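Local coordinates for protein NADPH-dependent nitro/flavin reductase (Bacillus subtilis, PDB 3N2S) that uses NADPH to reduce flavin mononucleotide, and also reduces nitroaromatic compounds, quinones and azo dyes, working as a homodimer, at residues E99-L111 against D239-N249. Numbering follows the deposited sequence.
Sequences ELLENTEMFMVSL and DYVKEKGFNKN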
# COMPACT_ATOMS: atom_id res chain seq x y z
N GLU A 99 6.97 -4.80 22.72
CA GLU A 99 5.71 -4.14 23.13
C GLU A 99 5.43 -2.88 22.31
O GLU A 99 4.27 -2.56 22.09
CB GLU A 99 5.72 -3.79 24.63
CG GLU A 99 5.71 -4.99 25.55
CD GLU A 99 5.34 -4.71 27.00
OE1 GLU A 99 5.70 -3.62 27.51
OE2 GLU A 99 4.69 -5.58 27.62
N LEU A 100 6.48 -2.18 21.85
CA LEU A 100 6.36 -0.94 21.07
C LEU A 100 5.96 -1.19 19.59
O LEU A 100 5.45 -0.29 18.93
CB LEU A 100 7.68 -0.14 21.15
CG LEU A 100 8.21 0.21 22.58
CD1 LEU A 100 9.40 1.14 22.49
CD2 LEU A 100 7.12 0.83 23.45
N LEU A 101 6.18 -2.41 19.09
CA LEU A 101 5.93 -2.81 17.69
C LEU A 101 4.56 -3.43 17.48
O LEU A 101 4.18 -3.70 16.34
CB LEU A 101 7.02 -3.85 17.27
CG LEU A 101 8.50 -3.47 17.51
CD1 LEU A 101 9.40 -4.69 17.39
CD2 LEU A 101 8.96 -2.34 16.58
N GLU A 102 3.80 -3.65 18.56
CA GLU A 102 2.55 -4.40 18.52
C GLU A 102 1.21 -3.67 18.46
O GLU A 102 0.19 -4.33 18.49
CB GLU A 102 2.55 -5.46 19.65
CG GLU A 102 3.78 -6.35 19.60
CD GLU A 102 3.86 -7.49 20.60
OE1 GLU A 102 3.04 -7.51 21.54
OE2 GLU A 102 4.75 -8.35 20.45
N ASN A 103 1.21 -2.33 18.34
CA ASN A 103 -0.04 -1.59 18.32
C ASN A 103 -0.64 -1.47 16.91
O ASN A 103 -0.01 -1.91 15.94
CB ASN A 103 0.12 -0.22 19.01
CG ASN A 103 1.09 0.74 18.36
OD1 ASN A 103 1.57 0.56 17.23
ND2 ASN A 103 1.36 1.84 19.05
N THR A 104 -1.82 -0.85 16.80
CA THR A 104 -2.52 -0.65 15.54
C THR A 104 -1.72 0.29 14.64
O THR A 104 -1.62 0.02 13.44
CB THR A 104 -3.98 -0.19 15.80
OG1 THR A 104 -4.65 -1.23 16.52
CG2 THR A 104 -4.76 0.17 14.49
N GLU A 105 -1.15 1.36 15.21
CA GLU A 105 -0.33 2.32 14.46
C GLU A 105 0.81 1.62 13.69
O GLU A 105 0.93 1.81 12.49
CB GLU A 105 0.22 3.45 15.37
CG GLU A 105 1.22 4.37 14.67
CD GLU A 105 0.78 5.19 13.46
OE1 GLU A 105 -0.43 5.21 13.12
OE2 GLU A 105 1.65 5.86 12.87
N MSE A 106 1.60 0.77 14.37
CA MSE A 106 2.72 0.07 13.72
C MSE A 106 2.23 -0.96 12.69
O MSE A 106 2.92 -1.22 11.72
CB MSE A 106 3.66 -0.60 14.74
CG MSE A 106 4.50 0.38 15.55
SE MSE A 106 5.39 1.71 14.42
CE MSE A 106 4.69 3.28 15.34
N PHE A 107 1.02 -1.52 12.91
CA PHE A 107 0.43 -2.47 11.97
C PHE A 107 0.05 -1.72 10.68
O PHE A 107 0.34 -2.17 9.57
CB PHE A 107 -0.78 -3.16 12.61
CG PHE A 107 -1.55 -4.11 11.72
CD1 PHE A 107 -0.94 -5.27 11.22
CD2 PHE A 107 -2.90 -3.92 11.47
CE1 PHE A 107 -1.67 -6.20 10.48
CE2 PHE A 107 -3.62 -4.84 10.71
CZ PHE A 107 -3.00 -5.96 10.21
N MSE A 108 -0.51 -0.53 10.82
CA MSE A 108 -0.85 0.31 9.67
C MSE A 108 0.43 0.75 8.93
O MSE A 108 0.50 0.65 7.70
CB MSE A 108 -1.66 1.54 10.12
CG MSE A 108 -3.00 1.16 10.70
SE MSE A 108 -4.02 2.73 11.25
CE MSE A 108 -4.53 3.31 9.57
N VAL A 109 1.46 1.14 9.69
CA VAL A 109 2.74 1.57 9.12
C VAL A 109 3.35 0.47 8.25
O VAL A 109 3.73 0.73 7.09
CB VAL A 109 3.71 2.09 10.24
CG1 VAL A 109 5.16 2.08 9.77
CG2 VAL A 109 3.30 3.50 10.70
N SER A 110 3.44 -0.74 8.80
CA SER A 110 4.07 -1.85 8.08
C SER A 110 3.28 -2.32 6.85
O SER A 110 3.90 -2.60 5.83
CB SER A 110 4.39 -3.01 9.03
OG SER A 110 3.22 -3.51 9.66
N LEU A 111 1.92 -2.35 6.94
CA LEU A 111 1.08 -2.72 5.80
C LEU A 111 1.21 -1.71 4.66
O LEU A 111 1.36 -2.11 3.50
CB LEU A 111 -0.40 -2.83 6.22
CG LEU A 111 -0.92 -4.25 6.48
CD1 LEU A 111 -0.20 -4.88 7.66
CD2 LEU A 111 -2.40 -4.23 6.73
N ASP A 239 -7.52 -12.80 15.41
CA ASP A 239 -6.64 -13.34 16.42
C ASP A 239 -5.29 -13.71 15.88
O ASP A 239 -4.31 -13.53 16.60
CB ASP A 239 -7.27 -14.57 17.11
CG ASP A 239 -8.57 -14.25 17.83
OD1 ASP A 239 -8.64 -13.18 18.50
OD2 ASP A 239 -9.52 -15.04 17.71
N TYR A 240 -5.21 -14.26 14.64
CA TYR A 240 -3.93 -14.68 14.07
C TYR A 240 -2.91 -13.55 13.92
O TYR A 240 -1.73 -13.77 14.22
CB TYR A 240 -4.08 -15.50 12.77
CG TYR A 240 -2.76 -16.06 12.30
CD1 TYR A 240 -2.25 -17.23 12.85
CD2 TYR A 240 -1.97 -15.37 11.38
CE1 TYR A 240 -1.00 -17.71 12.48
CE2 TYR A 240 -0.72 -15.84 11.01
CZ TYR A 240 -0.24 -17.02 11.55
OH TYR A 240 1.00 -17.46 11.19
N VAL A 241 -3.35 -12.35 13.47
CA VAL A 241 -2.39 -11.23 13.36
C VAL A 241 -1.76 -10.88 14.73
O VAL A 241 -0.57 -10.62 14.80
CB VAL A 241 -2.88 -10.00 12.54
CG1 VAL A 241 -3.43 -10.41 11.18
CG2 VAL A 241 -3.89 -9.17 13.31
N LYS A 242 -2.58 -10.92 15.80
CA LYS A 242 -2.16 -10.67 17.20
C LYS A 242 -1.14 -11.71 17.66
O LYS A 242 -0.17 -11.35 18.32
CB LYS A 242 -3.39 -10.66 18.13
CG LYS A 242 -4.31 -9.48 17.92
CD LYS A 242 -5.57 -9.59 18.75
CE LYS A 242 -6.62 -8.57 18.37
NZ LYS A 242 -6.26 -7.18 18.79
N GLU A 243 -1.34 -13.00 17.26
CA GLU A 243 -0.45 -14.13 17.54
C GLU A 243 0.94 -13.86 16.94
O GLU A 243 1.94 -14.29 17.51
CB GLU A 243 -1.06 -15.43 16.97
CG GLU A 243 -0.34 -16.72 17.31
CD GLU A 243 -0.96 -17.98 16.72
OE1 GLU A 243 -2.20 -18.03 16.59
OE2 GLU A 243 -0.20 -18.91 16.38
N LYS A 244 0.99 -13.15 15.80
CA LYS A 244 2.25 -12.83 15.13
C LYS A 244 2.91 -11.55 15.64
O LYS A 244 3.99 -11.19 15.17
CB LYS A 244 2.07 -12.82 13.59
CG LYS A 244 1.80 -14.21 13.01
CD LYS A 244 3.06 -15.08 12.92
CE LYS A 244 2.97 -16.32 13.76
NZ LYS A 244 4.14 -17.21 13.54
N GLY A 245 2.27 -10.89 16.59
CA GLY A 245 2.80 -9.68 17.22
C GLY A 245 2.33 -8.38 16.63
O GLY A 245 3.02 -7.37 16.76
N PHE A 246 1.13 -8.35 16.00
CA PHE A 246 0.62 -7.12 15.42
C PHE A 246 -0.75 -6.76 15.92
O PHE A 246 -1.54 -7.64 16.25
CB PHE A 246 0.50 -7.26 13.87
CG PHE A 246 1.81 -7.39 13.14
CD1 PHE A 246 2.43 -6.28 12.58
CD2 PHE A 246 2.42 -8.64 12.98
CE1 PHE A 246 3.64 -6.41 11.88
CE2 PHE A 246 3.61 -8.76 12.27
CZ PHE A 246 4.22 -7.64 11.74
N ASN A 247 -1.08 -5.46 15.86
CA ASN A 247 -2.43 -4.92 16.09
C ASN A 247 -3.07 -5.30 17.44
O ASN A 247 -4.29 -5.46 17.55
CB ASN A 247 -3.30 -5.40 14.92
CG ASN A 247 -4.55 -4.64 14.70
OD1 ASN A 247 -4.58 -3.43 14.80
ND2 ASN A 247 -5.59 -5.36 14.32
N LYS A 248 -2.24 -5.41 18.48
CA LYS A 248 -2.69 -5.81 19.82
C LYS A 248 -3.21 -4.64 20.65
O LYS A 248 -2.70 -3.53 20.53
CB LYS A 248 -1.57 -6.54 20.57
CG LYS A 248 -1.24 -7.90 19.96
CD LYS A 248 0.07 -8.48 20.46
CE LYS A 248 -0.06 -9.28 21.74
NZ LYS A 248 1.23 -9.92 22.12
N ASN A 249 -4.21 -4.95 21.51
CA ASN A 249 -4.94 -4.11 22.48
C ASN A 249 -6.26 -3.51 22.01
O ASN A 249 -7.32 -4.05 22.35
CB ASN A 249 -4.06 -3.13 23.25
CG ASN A 249 -3.25 -3.78 24.34
OD1 ASN A 249 -3.35 -3.41 25.52
ND2 ASN A 249 -2.43 -4.77 23.98
O HOH W 1 1.50 -3.87 15.21
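Phe107 and Asn247 meet because each turns CG away from its own backbone N (chi1 177° and -161°). Asn247 CB then sits over one face of the Phe107 ring, a CH-pi contact 4.1 Å from the ring centroid. The amide plane is inclined 23° to the ring, with its CG near Phe107 CD2. This joins the start of helix 104-127 to the C-terminal tail of the nitroreductase fold. The tail leaves helix 237-243 through a Schellman motif at Gly245, and Asn103 N-caps helix 104-127, its OD1 accepting from Met106 N. Phe246 crosses Phe107 at about a right angle, its CB 3.6 Å from Phe107 CD1. Leu156 of strand 155-164 packs against both side chains. Thr104 OG1 donates to Asn247 OD1 at 2.8 Å, tilted from the carbonyl plane, while Asn247 ND2 bonds to Asn247 OD1 of the second subunit. The Asn247 amide thus links the tail to its own helix and to the dimer partner. One residue further along the tail, Lys248 N donates to Glu102 O at 2.7 Å, almost in line with the carbonyl. The Glu102 and Lys248 side chains run alongside each other. Lys248 bends at chi3, and its NZ reaches Glu102 OE1 at 3.1 Å from above the carboxylate plane, a salt bridge. With an alanine in place of Glu102, Lys248 NZ would probably lose its charge partner here, and the packing of CG on Gly245 O would go. A water bridges the two backbones: it donates to Leu101 O and Asn103 O, and accepts from Asn247 N at 3.1 Å.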